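Local coordinates for enterochelin esterase (Salmonella enterica subsp. enterica serovar Typhimurium, PDB 3MGA), which probably hydrolyses the ester bonds of the siderophore ferric enterobactin, so that its iron can be released inside the bacterial cell, at residues V34-R39 with W81-A86; R52-I57 with C96-E101; S180-N185 with V262-L267. All blocks are in the same frame, centred on the assembly; numbering follows the deposited sequence.

Contacts 1 and 2 lie in the N-terminal domain, their centres about 11 Å apart, each pairing two strands of a different antiparallel sheet. The two sheets pack face to face: W38 presses on V53 and P99, W81 on V53, and F36 on I57. Contact 2 is the buried one, while contact 1 is partly buried, with T35, W37, R82 and S84 on the face turned from the other sheet. Contact 3 belongs to the esterase domain, about 49 Å from contact 1 and about 43 Å from contact 2 between centres. It is a surface contact in which hydrogen bonds from a hairpin turn to helix side chains replace ladder bonds and apolar packing.

Contact 1 of 3, residues V34-R39 with W81-A86; sequences VTFWWR and WRWSTA
W81 meets W38 at one end of the antiparallel ladder between strands 32-39 and 80-87. Its backbone N gives a 3.0 Å bond to W38 O, and the return bond is weak. The two indoles run alongside each other off the same face of the strands, with planes at 59°: CZ3 of W38 stands over one face of W81, while CD1 of W81 is 3.4 Å from W38 CE3. Broad apolar rings suit a strand face that must cover another sheet.

R82 points to the other face, where its aliphatic stem runs beside W37; CD reaches W37 CZ3 at 3.6 Å. CG lies anti to the backbone N (chi1 176°), which carries the chain along the indole and lets its methylenes pack there before the charged end. At W83 the carbonyl accepts a nearly straight 2.8 Å bond from F36 N, and the same oxygen sits at the edge of the F36 ring. The W83 ring turns its own edge to F36, CE3 lying 3.9 Å from CD2, with the planes inclined at 50°.

S84 faces T35 in a non-hydrogen-bonded pair, and their hydroxyls supply a side-chain link instead: OG to OG1 is 2.7 Å. Small beta-carbon hydroxyls suit so close a pair. T85 then closes the ladder, its N and O both bonded to V34.

Strand 23-26 flanks 32-39, E23 taking the indole N-H of W37, and strand 73-74 flanks 80-87. Helix 13-17 meets W37 through W15, edge-to-face, and W16. F36, W38, W81 and W83 pack against strand 52-57, F36 and W38 also against strand 92-100.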
loop_
_atom_site.group_PDB
_atom_site.type_symbol
_atom_site.label_atom_id
_atom_site.label_comp_id
_atom_site.label_asym_id
_atom_site.label_seq_id
_atom_site.Cartn_x
_atom_site.Cartn_y
_atom_site.Cartn_z
ATOM N N VAL A 34 22.296 -4.810 5.379
ATOM C CA VAL A 34 21.424 -5.973 5.246
ATOM C C VAL A 34 21.870 -6.887 4.102
ATOM O O VAL A 34 22.083 -6.427 2.985
ATOM C CB VAL A 34 19.968 -5.534 5.020
ATOM C CG1 VAL A 34 19.051 -6.744 4.953
ATOM C CG2 VAL A 34 19.523 -4.589 6.135
ATOM N N THR A 35 21.998 -8.181 4.393
ATOM C CA THR A 35 22.426 -9.163 3.408
ATOM C C THR A 35 21.307 -10.130 3.053
ATOM O O THR A 35 20.654 -10.692 3.933
ATOM C CB THR A 35 23.628 -9.987 3.929
ATOM O OG1 THR A 35 24.729 -9.111 4.188
ATOM C CG2 THR A 35 24.055 -11.030 2.914
ATOM N N PHE A 36 21.112 -10.323 1.753
ATOM C CA PHE A 36 20.102 -11.226 1.226
ATOM C C PHE A 36 20.773 -12.483 0.710
ATOM O O PHE A 36 21.886 -12.426 0.181
ATOM C CB PHE A 36 19.342 -10.552 0.088
ATOM C CG PHE A 36 18.491 -9.399 0.529
ATOM C CD1 PHE A 36 17.110 -9.530 0.608
ATOM C CD2 PHE A 36 19.062 -8.195 0.881
ATOM C CE1 PHE A 36 16.316 -8.462 1.013
ATOM C CE2 PHE A 36 18.278 -7.130 1.294
ATOM C CZ PHE A 36 16.902 -7.264 1.360
ATOM N N TRP A 37 20.102 -13.620 0.875
ATOM C CA TRP A 37 20.626 -14.893 0.410
ATOM C C TRP A 37 19.591 -15.639 -0.432
ATOM O O TRP A 37 18.401 -15.651 -0.112
ATOM C CB TRP A 37 20.998 -15.797 1.582
ATOM C CG TRP A 37 21.884 -15.192 2.620
ATOM C CD1 TRP A 37 21.494 -14.672 3.820
ATOM C CD2 TRP A 37 23.306 -15.060 2.569
ATOM N NE1 TRP A 37 22.585 -14.219 4.518
ATOM C CE2 TRP A 37 23.712 -14.445 3.774
ATOM C CE3 TRP A 37 24.282 -15.399 1.620
ATOM C CZ2 TRP A 37 25.052 -14.161 4.057
ATOM C CZ3 TRP A 37 25.616 -15.117 1.903
ATOM C CH2 TRP A 37 25.986 -14.504 3.111
ATOM N N TRP A 38 20.064 -16.247 -1.513
ATOM C CA TRP A 38 19.234 -17.066 -2.386
ATOM C C TRP A 38 20.063 -18.287 -2.736
ATOM O O TRP A 38 21.213 -18.160 -3.155
ATOM C CB TRP A 38 18.793 -16.326 -3.655
ATOM C CG TRP A 38 17.928 -17.186 -4.563
ATOM C CD1 TRP A 38 16.615 -17.525 -4.368
ATOM C CD2 TRP A 38 18.319 -17.801 -5.802
ATOM N NE1 TRP A 38 16.170 -18.322 -5.405
ATOM C CE2 TRP A 38 17.195 -18.503 -6.297
ATOM C CE3 TRP A 38 19.511 -17.830 -6.537
ATOM C CZ2 TRP A 38 17.227 -19.218 -7.493
ATOM C CZ3 TRP A 38 19.544 -18.547 -7.728
ATOM C CH2 TRP A 38 18.408 -19.231 -8.192
ATOM N N ARG A 39 19.479 -19.463 -2.527
ATOM C CA ARG A 39 20.141 -20.727 -2.811
ATOM C C ARG A 39 19.725 -21.197 -4.198
ATOM O O ARG A 39 18.542 -21.428 -4.452
ATOM C CB ARG A 39 19.749 -21.778 -1.772
ATOM C CG ARG A 39 20.479 -23.107 -1.928
ATOM C CD ARG A 39 20.088 -24.086 -0.834
ATOM N NE ARG A 39 20.937 -25.274 -0.831
ATOM C CZ ARG A 39 20.806 -26.297 0.014
ATOM N NH1 ARG A 39 19.847 -26.301 0.940
ATOM N NH2 ARG A 39 21.640 -27.324 -0.067
ATOM N N TRP A 81 24.055 -17.334 -3.629
ATOM C CA TRP A 81 24.028 -16.021 -4.255
ATOM C C TRP A 81 23.850 -15.041 -3.098
ATOM O O TRP A 81 23.197 -15.351 -2.105
ATOM C CB TRP A 81 22.904 -15.882 -5.274
ATOM C CG TRP A 81 23.096 -16.687 -6.515
ATOM C CD1 TRP A 81 22.898 -18.027 -6.657
ATOM C CD2 TRP A 81 23.464 -16.197 -7.810
ATOM N NE1 TRP A 81 23.147 -18.409 -7.952
ATOM C CE2 TRP A 81 23.494 -17.304 -8.682
ATOM C CE3 TRP A 81 23.787 -14.934 -8.314
ATOM C CZ2 TRP A 81 23.826 -17.187 -10.033
ATOM C CZ3 TRP A 81 24.119 -14.815 -9.652
ATOM C CH2 TRP A 81 24.137 -15.937 -10.498
ATOM N N ARG A 82 24.422 -13.855 -3.240
ATOM C CA ARG A 82 24.399 -12.876 -2.180
ATOM C C ARG A 82 24.343 -11.468 -2.729
ATOM O O ARG A 82 24.780 -11.199 -3.845
ATOM C CB ARG A 82 25.688 -13.054 -1.359
ATOM C CG ARG A 82 25.925 -12.047 -0.236
ATOM C CD ARG A 82 27.292 -12.266 0.408
ATOM N NE ARG A 82 28.380 -12.090 -0.555
ATOM C CZ ARG A 82 29.671 -12.290 -0.288
ATOM N NH1 ARG A 82 30.062 -12.686 0.921
ATOM N NH2 ARG A 82 30.578 -12.103 -1.243
ATOM N N TRP A 83 23.798 -10.571 -1.920
ATOM C CA TRP A 83 23.707 -9.163 -2.263
ATOM C C TRP A 83 23.364 -8.409 -0.992
ATOM O O TRP A 83 22.528 -8.846 -0.210
ATOM C CB TRP A 83 22.657 -8.912 -3.345
ATOM C CG TRP A 83 22.558 -7.478 -3.742
ATOM C CD1 TRP A 83 23.303 -6.835 -4.688
ATOM C CD2 TRP A 83 21.663 -6.504 -3.201
ATOM N NE1 TRP A 83 22.927 -5.515 -4.768
ATOM C CE2 TRP A 83 21.921 -5.286 -3.864
ATOM C CE3 TRP A 83 20.666 -6.541 -2.216
ATOM C CZ2 TRP A 83 21.219 -4.111 -3.575
ATOM C CZ3 TRP A 83 19.960 -5.372 -1.933
ATOM C CH2 TRP A 83 20.240 -4.177 -2.614
ATOM N N SER A 84 24.016 -7.274 -0.791
ATOM C CA SER A 84 23.793 -6.477 0.400
ATOM C C SER A 84 23.540 -5.029 0.055
ATOM O O SER A 84 23.843 -4.582 -1.052
ATOM C CB SER A 84 25.004 -6.581 1.328
ATOM O OG SER A 84 25.192 -7.916 1.759
ATOM N N THR A 85 22.987 -4.303 1.023
ATOM C CA THR A 85 22.685 -2.892 0.865
ATOM C C THR A 85 22.533 -2.242 2.232
ATOM O O THR A 85 22.612 -2.919 3.256
ATOM C CB THR A 85 21.373 -2.689 0.067
ATOM O OG1 THR A 85 21.051 -1.293 0.006
ATOM C CG2 THR A 85 20.225 -3.420 0.726
ATOM N N ALA A 86 22.328 -0.925 2.234
ATOM C CA ALA A 86 22.116 -0.168 3.460
ATOM C C ALA A 86 20.634 0.198 3.575
ATOM O O ALA A 86 19.995 0.549 2.583
ATOM C CB ALA A 86 22.961 1.081 3.466
#

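Contact 2 of 3, residues R52-I57 with C96-E101; sequences RVWVYI and CFIPTE
A beta-sandwich, as expected of the E-set clan to which this N-terminal domain is assigned, supplies the setting: R52-I57 is a strand of one sheet, paired antiparallel with residues 96-100 of strand 92-100. On its other side V53 and V55 bond to the backbone of M72 and Q70. Six backbone bonds join R52 with T100, W54 with I98 and Y56 with C96; that from I98 N to W54 O is 2.9 Å long.

V53 and P99 come closest, CA to CA 4.0 Å. P99 has no N-H to donate, so a non-hydrogen-bonded position suits it; its CA lies 3.3 Å from R52 O in a CA-H...O contact. On this side of the strands V53, V55, F97 and P99 face the other sheet of the sandwich, meeting W38, W81, W83 and F36. Branched valines and a flat phenyl fill such an interface without polar atoms to satisfy; V55 CG2 touches F97 CD1 at 4.3 Å.

The reverse face carries R52, W54, I98, T100, Y56 and C96. CB of W54 meets I98 CB at 4.0 Å, and the indole, with CG anti to the carbonyl carbon (chi1 -53°), crosses toward T100, whose methyl CG2 lies 4.0 Å from NE1. R52 CB rests over one face of the same indole. The C96 sulfur makes an oblique sulfur-aromatic contact with Y56, 5.2 Å from the ring centroid, and SG is 3.9 Å from Y56 CB. Helix 117-127 covers this face, W124 meeting Y56 edge-to-face and touching I98.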
loop_
_atom_site.group_PDB
_atom_site.type_symbol
_atom_site.label_atom_id
_atom_site.label_comp_id
_atom_site.label_asym_id
_atom_site.label_seq_id
_atom_site.Cartn_x
_atom_site.Cartn_y
_atom_site.Cartn_z
ATOM N N ARG A 52 21.310 -14.114 -13.922
ATOM C CA ARG A 52 20.939 -13.041 -12.979
ATOM C C ARG A 52 20.018 -13.504 -11.855
ATOM O O ARG A 52 19.328 -14.511 -11.959
ATOM C CB ARG A 52 20.226 -11.897 -13.716
ATOM C CG ARG A 52 21.042 -11.189 -14.796
ATOM C CD ARG A 52 22.213 -10.391 -14.226
ATOM N NE ARG A 52 22.873 -9.601 -15.266
ATOM C CZ ARG A 52 23.847 -10.040 -16.063
ATOM N NH1 ARG A 52 24.309 -11.283 -15.964
ATOM N NH2 ARG A 52 24.365 -9.225 -16.975
ATOM N N VAL A 53 20.030 -12.730 -10.778
ATOM C CA VAL A 53 19.173 -12.946 -9.617
ATOM C C VAL A 53 18.901 -11.536 -9.112
ATOM O O VAL A 53 19.579 -11.049 -8.208
ATOM C CB VAL A 53 19.847 -13.776 -8.516
ATOM C CG1 VAL A 53 18.856 -14.044 -7.410
ATOM C CG2 VAL A 53 20.392 -15.090 -9.079
ATOM N N TRP A 54 17.922 -10.874 -9.721
ATOM C CA TRP A 54 17.602 -9.495 -9.365
ATOM C C TRP A 54 16.918 -9.411 -8.006
ATOM O O TRP A 54 16.093 -10.254 -7.647
ATOM C CB TRP A 54 16.737 -8.827 -10.446
ATOM C CG TRP A 54 17.313 -8.925 -11.856
ATOM C CD1 TRP A 54 16.933 -9.804 -12.834
ATOM C CD2 TRP A 54 18.372 -8.140 -12.420
ATOM N NE1 TRP A 54 17.679 -9.608 -13.964
ATOM C CE2 TRP A 54 18.568 -8.592 -13.742
ATOM C CE3 TRP A 54 19.167 -7.093 -11.940
ATOM C CZ2 TRP A 54 19.531 -8.039 -14.589
ATOM C CZ3 TRP A 54 20.124 -6.546 -12.779
ATOM C CH2 TRP A 54 20.300 -7.020 -14.091
ATOM N N VAL A 55 17.290 -8.395 -7.242
ATOM C CA VAL A 55 16.714 -8.174 -5.939
ATOM C C VAL A 55 15.834 -6.961 -6.142
ATOM O O VAL A 55 16.332 -5.861 -6.379
ATOM C CB VAL A 55 17.816 -7.933 -4.887
ATOM C CG1 VAL A 55 17.218 -7.685 -3.506
ATOM C CG2 VAL A 55 18.779 -9.139 -4.859
ATOM N N TYR A 56 14.523 -7.176 -6.107
ATOM C CA TYR A 56 13.562 -6.102 -6.326
ATOM C C TYR A 56 12.915 -5.743 -5.000
ATOM O O TYR A 56 11.997 -6.413 -4.556
ATOM C CB TYR A 56 12.516 -6.544 -7.347
ATOM C CG TYR A 56 11.625 -5.440 -7.870
ATOM C CD1 TYR A 56 11.992 -4.699 -8.995
ATOM C CD2 TYR A 56 10.399 -5.154 -7.265
ATOM C CE1 TYR A 56 11.175 -3.689 -9.496
ATOM C CE2 TYR A 56 9.573 -4.149 -7.756
ATOM C CZ TYR A 56 9.963 -3.417 -8.871
ATOM O OH TYR A 56 9.142 -2.423 -9.362
ATOM N N ILE A 57 13.431 -4.690 -4.371
ATOM C CA ILE A 57 12.942 -4.211 -3.090
ATOM C C ILE A 57 12.182 -2.913 -3.331
ATOM O O ILE A 57 12.733 -1.961 -3.879
ATOM C CB ILE A 57 14.114 -3.943 -2.114
ATOM C CG1 ILE A 57 15.029 -5.172 -2.012
ATOM C CG2 ILE A 57 13.595 -3.565 -0.741
ATOM C CD1 ILE A 57 16.248 -4.972 -1.125
ATOM N N CYS A 96 11.322 -9.180 -3.540
ATOM C CA CYS A 96 11.192 -10.444 -4.233
ATOM C C CYS A 96 12.455 -10.620 -5.049
ATOM O O CYS A 96 13.160 -9.645 -5.296
ATOM C CB CYS A 96 9.933 -10.462 -5.125
ATOM S SG CYS A 96 9.846 -9.171 -6.413
ATOM N N PHE A 97 12.781 -11.853 -5.417
ATOM C CA PHE A 97 13.958 -12.083 -6.243
ATOM C C PHE A 97 13.495 -12.509 -7.623
ATOM O O PHE A 97 12.380 -13.004 -7.782
ATOM C CB PHE A 97 14.889 -13.162 -5.669
ATOM C CG PHE A 97 15.207 -12.997 -4.208
ATOM C CD1 PHE A 97 15.596 -11.767 -3.694
ATOM C CD2 PHE A 97 15.213 -14.105 -3.363
ATOM C CE1 PHE A 97 15.909 -11.628 -2.341
ATOM C CE2 PHE A 97 15.539 -13.976 -2.020
ATOM C CZ PHE A 97 15.887 -12.735 -1.508
ATOM N N ILE A 98 14.355 -12.314 -8.620
ATOM C CA ILE A 98 14.049 -12.701 -9.985
ATOM C C ILE A 98 15.237 -13.472 -10.570
ATOM O O ILE A 98 16.050 -12.911 -11.318
ATOM C CB ILE A 98 13.743 -11.489 -10.872
ATOM C CG1 ILE A 98 12.705 -10.581 -10.210
ATOM C CG2 ILE A 98 13.275 -11.953 -12.254
ATOM C CD1 ILE A 98 12.354 -9.371 -11.025
ATOM N N PRO A 99 15.349 -14.765 -10.216
ATOM C CA PRO A 99 16.431 -15.587 -10.739
ATOM C C PRO A 99 16.114 -15.987 -12.172
ATOM O O PRO A 99 15.108 -16.655 -12.408
ATOM C CB PRO A 99 16.444 -16.797 -9.804
ATOM C CG PRO A 99 15.076 -16.880 -9.256
ATOM C CD PRO A 99 14.474 -15.511 -9.295
ATOM N N THR A 100 16.956 -15.568 -13.116
ATOM C CA THR A 100 16.736 -15.855 -14.531
ATOM C C THR A 100 18.011 -16.188 -15.295
ATOM O O THR A 100 19.117 -15.908 -14.835
ATOM C CB THR A 100 16.093 -14.645 -15.246
ATOM O OG1 THR A 100 15.982 -14.924 -16.651
ATOM C CG2 THR A 100 16.944 -13.390 -15.054
ATOM N N GLU A 101 17.825 -16.789 -16.467
ATOM C CA GLU A 101 18.920 -17.141 -17.363
ATOM C C GLU A 101 19.112 -16.014 -18.363
ATOM O O GLU A 101 20.097 -15.989 -19.095
ATOM C CB GLU A 101 18.598 -18.418 -18.144
ATOM C CG GLU A 101 18.343 -19.660 -17.303
ATOM C CD GLU A 101 17.994 -20.872 -18.152
ATOM O OE1 GLU A 101 17.916 -20.736 -19.393
ATOM O OE2 GLU A 101 17.794 -21.965 -17.582
#

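Contact 3 of 3, residues S180-N185 with V262-L267; sequences SERLGN and VQQELL
E265 reaches from helix 256-273 to S180 and R182 in the hairpin turn between strands 174-180 and 185-193, at the border of the central sheet of an alpha/beta-hydrolase domain. The turn ends in a G1 beta bulge, G184 and N185 both facing S180; G184 adopts a positive phi, readily accessible to a residue without a side chain.

From CB, CG is anti to the carbonyl carbon (chi1 -55°) and the glutamate chain stays extended beyond it, which carries the carboxylate well clear of the helix. CB and CG serve as the arm, and W178 of strand 174-180 touches this side chain. CD then lies 3.5 Å from S180 OG, and the two oxygens divide the work. OE1 accepts a hydrogen bond from S180 OG at 2.7 Å. OE2 accepts a 2.8 Å bond from R182 N, at an N-H...O angle of 162°. A weak bond from E181 N also ends on E265 OE2. The bonds from S180 OG and R182 N both use syn lone pairs, so the carboxylate is held from both oxygens and its rotation is probably restricted. A glutamate suits this place because its long chain carries two acceptor oxygens to a turn that offers a hydroxyl and backbone N-H groups.

S180 is itself positioned by an ST motif: OG also accepts from L183 N, so the hydroxyl both gives and receives. Together the donors S180 OG and R182 N would probably stabilise the ionised carboxylate of E265.

The R182 side chain bends at chi2 and chi3 to cross toward Q264, where the amide oxygen OE1 accepts from NH2 at 3.0 Å, in the carbonyl plane on a lone pair and 18° out of the guanidinium plane.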
loop_
_atom_site.group_PDB
_atom_site.type_symbol
_atom_site.label_atom_id
_atom_site.label_comp_id
_atom_site.label_asym_id
_atom_site.label_seq_id
_atom_site.Cartn_x
_atom_site.Cartn_y
_atom_site.Cartn_z
ATOM N N SER A 180 -24.195 -2.048 -10.655
ATOM C CA SER A 180 -24.356 -0.606 -10.815
ATOM C C SER A 180 -24.984 -0.210 -12.146
ATOM O O SER A 180 -24.484 -0.583 -13.211
ATOM C CB SER A 180 -22.993 0.059 -10.693
ATOM O OG SER A 180 -23.087 1.440 -10.920
ATOM N N GLU A 181 -26.072 0.554 -12.075
ATOM C CA GLU A 181 -26.766 1.032 -13.264
ATOM C C GLU A 181 -25.991 2.243 -13.796
ATOM O O GLU A 181 -25.794 2.392 -15.000
ATOM C CB GLU A 181 -28.223 1.401 -12.934
ATOM C CG GLU A 181 -29.065 1.712 -14.158
ATOM C CD GLU A 181 -30.517 2.075 -13.842
ATOM O OE1 GLU A 181 -30.922 2.044 -12.658
ATOM O OE2 GLU A 181 -31.253 2.394 -14.800
ATOM N N ARG A 182 -25.561 3.103 -12.874
ATOM C CA ARG A 182 -24.750 4.287 -13.188
ATOM C C ARG A 182 -23.470 3.885 -13.939
ATOM O O ARG A 182 -23.156 4.439 -14.988
ATOM C CB ARG A 182 -24.400 4.988 -11.867
ATOM C CG ARG A 182 -23.286 6.046 -11.872
ATOM C CD ARG A 182 -23.677 7.353 -12.419
ATOM N NE ARG A 182 -24.792 7.944 -11.688
ATOM C CZ ARG A 182 -25.306 9.138 -11.965
ATOM N NH1 ARG A 182 -24.779 9.886 -12.928
ATOM N NH2 ARG A 182 -26.334 9.595 -11.264
ATOM N N LEU A 183 -22.741 2.914 -13.401
ATOM C CA LEU A 183 -21.488 2.459 -14.010
ATOM C C LEU A 183 -21.672 1.443 -15.126
ATOM O O LEU A 183 -20.852 1.374 -16.048
ATOM C CB LEU A 183 -20.556 1.873 -12.949
ATOM C CG LEU A 183 -20.102 2.891 -11.913
ATOM C CD1 LEU A 183 -19.355 2.216 -10.777
ATOM C CD2 LEU A 183 -19.248 3.982 -12.587
ATOM N N GLY A 184 -22.722 0.636 -15.025
ATOM C CA GLY A 184 -23.007 -0.373 -16.036
ATOM C C GLY A 184 -22.142 -1.601 -15.879
ATOM O O GLY A 184 -21.810 -2.252 -16.858
ATOM N N ASN A 185 -21.761 -1.901 -14.641
ATOM C CA ASN A 185 -20.946 -3.077 -14.342
ATOM C C ASN A 185 -21.285 -3.649 -12.965
ATOM O O ASN A 185 -21.885 -2.961 -12.138
ATOM C CB ASN A 185 -19.450 -2.750 -14.462
ATOM C CG ASN A 185 -18.988 -1.681 -13.479
ATOM O OD1 ASN A 185 -19.441 -1.621 -12.337
ATOM N ND2 ASN A 185 -18.059 -0.847 -13.922
ATOM N N VAL A 262 -21.880 5.015 -5.753
ATOM C CA VAL A 262 -21.708 4.496 -4.399
ATOM C C VAL A 262 -22.762 5.056 -3.435
ATOM O O VAL A 262 -23.301 4.331 -2.593
ATOM C CB VAL A 262 -20.289 4.805 -3.858
ATOM C CG1 VAL A 262 -20.235 4.701 -2.340
ATOM C CG2 VAL A 262 -19.248 3.899 -4.528
ATOM N N GLN A 263 -23.080 6.335 -3.577
ATOM C CA GLN A 263 -24.050 6.973 -2.686
ATOM C C GLN A 263 -25.515 6.645 -3.006
ATOM O O GLN A 263 -26.309 6.398 -2.092
ATOM C CB GLN A 263 -23.856 8.484 -2.717
ATOM C CG GLN A 263 -22.464 8.910 -2.322
ATOM C CD GLN A 263 -22.258 10.392 -2.457
ATOM O OE1 GLN A 263 -22.961 11.186 -1.833
ATOM N NE2 GLN A 263 -21.262 10.779 -3.249
ATOM N N GLN A 264 -25.855 6.635 -4.295
ATOM C CA GLN A 264 -27.230 6.395 -4.757
ATOM C C GLN A 264 -27.641 4.922 -4.863
ATOM O O GLN A 264 -28.821 4.585 -4.721
ATOM C CB GLN A 264 -27.416 7.043 -6.137
ATOM C CG GLN A 264 -27.206 8.559 -6.168
ATOM C CD GLN A 264 -27.184 9.116 -7.586
ATOM O OE1 GLN A 264 -26.885 8.398 -8.546
ATOM N NE2 GLN A 264 -27.471 10.406 -7.719
ATOM N N GLU A 265 -26.669 4.055 -5.105
ATOM C CA GLU A 265 -26.928 2.636 -5.293
ATOM C C GLU A 265 -26.387 1.740 -4.172
ATOM O O GLU A 265 -27.139 0.952 -3.601
ATOM C CB GLU A 265 -26.282 2.188 -6.609
ATOM C CG GLU A 265 -26.689 2.990 -7.850
ATOM C CD GLU A 265 -25.771 2.730 -9.045
ATOM O OE1 GLU A 265 -24.699 2.107 -8.861
ATOM O OE2 GLU A 265 -26.109 3.163 -10.164
ATOM N N LEU A 266 -25.094 1.868 -3.861
ATOM C CA LEU A 266 -24.435 0.998 -2.878
ATOM C C LEU A 266 -24.795 1.234 -1.409
ATOM O O LEU A 266 -25.231 0.306 -0.728
ATOM C CB LEU A 266 -22.909 1.067 -3.046
ATOM C CG LEU A 266 -22.084 0.159 -2.131
ATOM C CD1 LEU A 266 -22.454 -1.304 -2.358
ATOM C CD2 LEU A 266 -20.590 0.382 -2.330
ATOM N N LEU A 267 -24.606 2.458 -0.921
ATOM C CA LEU A 267 -24.889 2.778 0.482
ATOM C C LEU A 267 -26.298 2.435 0.954
ATOM O O LEU A 267 -26.465 2.008 2.100
ATOM C CB LEU A 267 -24.572 4.249 0.803
ATOM C CG LEU A 267 -23.096 4.667 0.708
ATOM C CD1 LEU A 267 -22.898 6.024 1.382
ATOM C CD2 LEU A 267 -22.189 3.647 1.359
#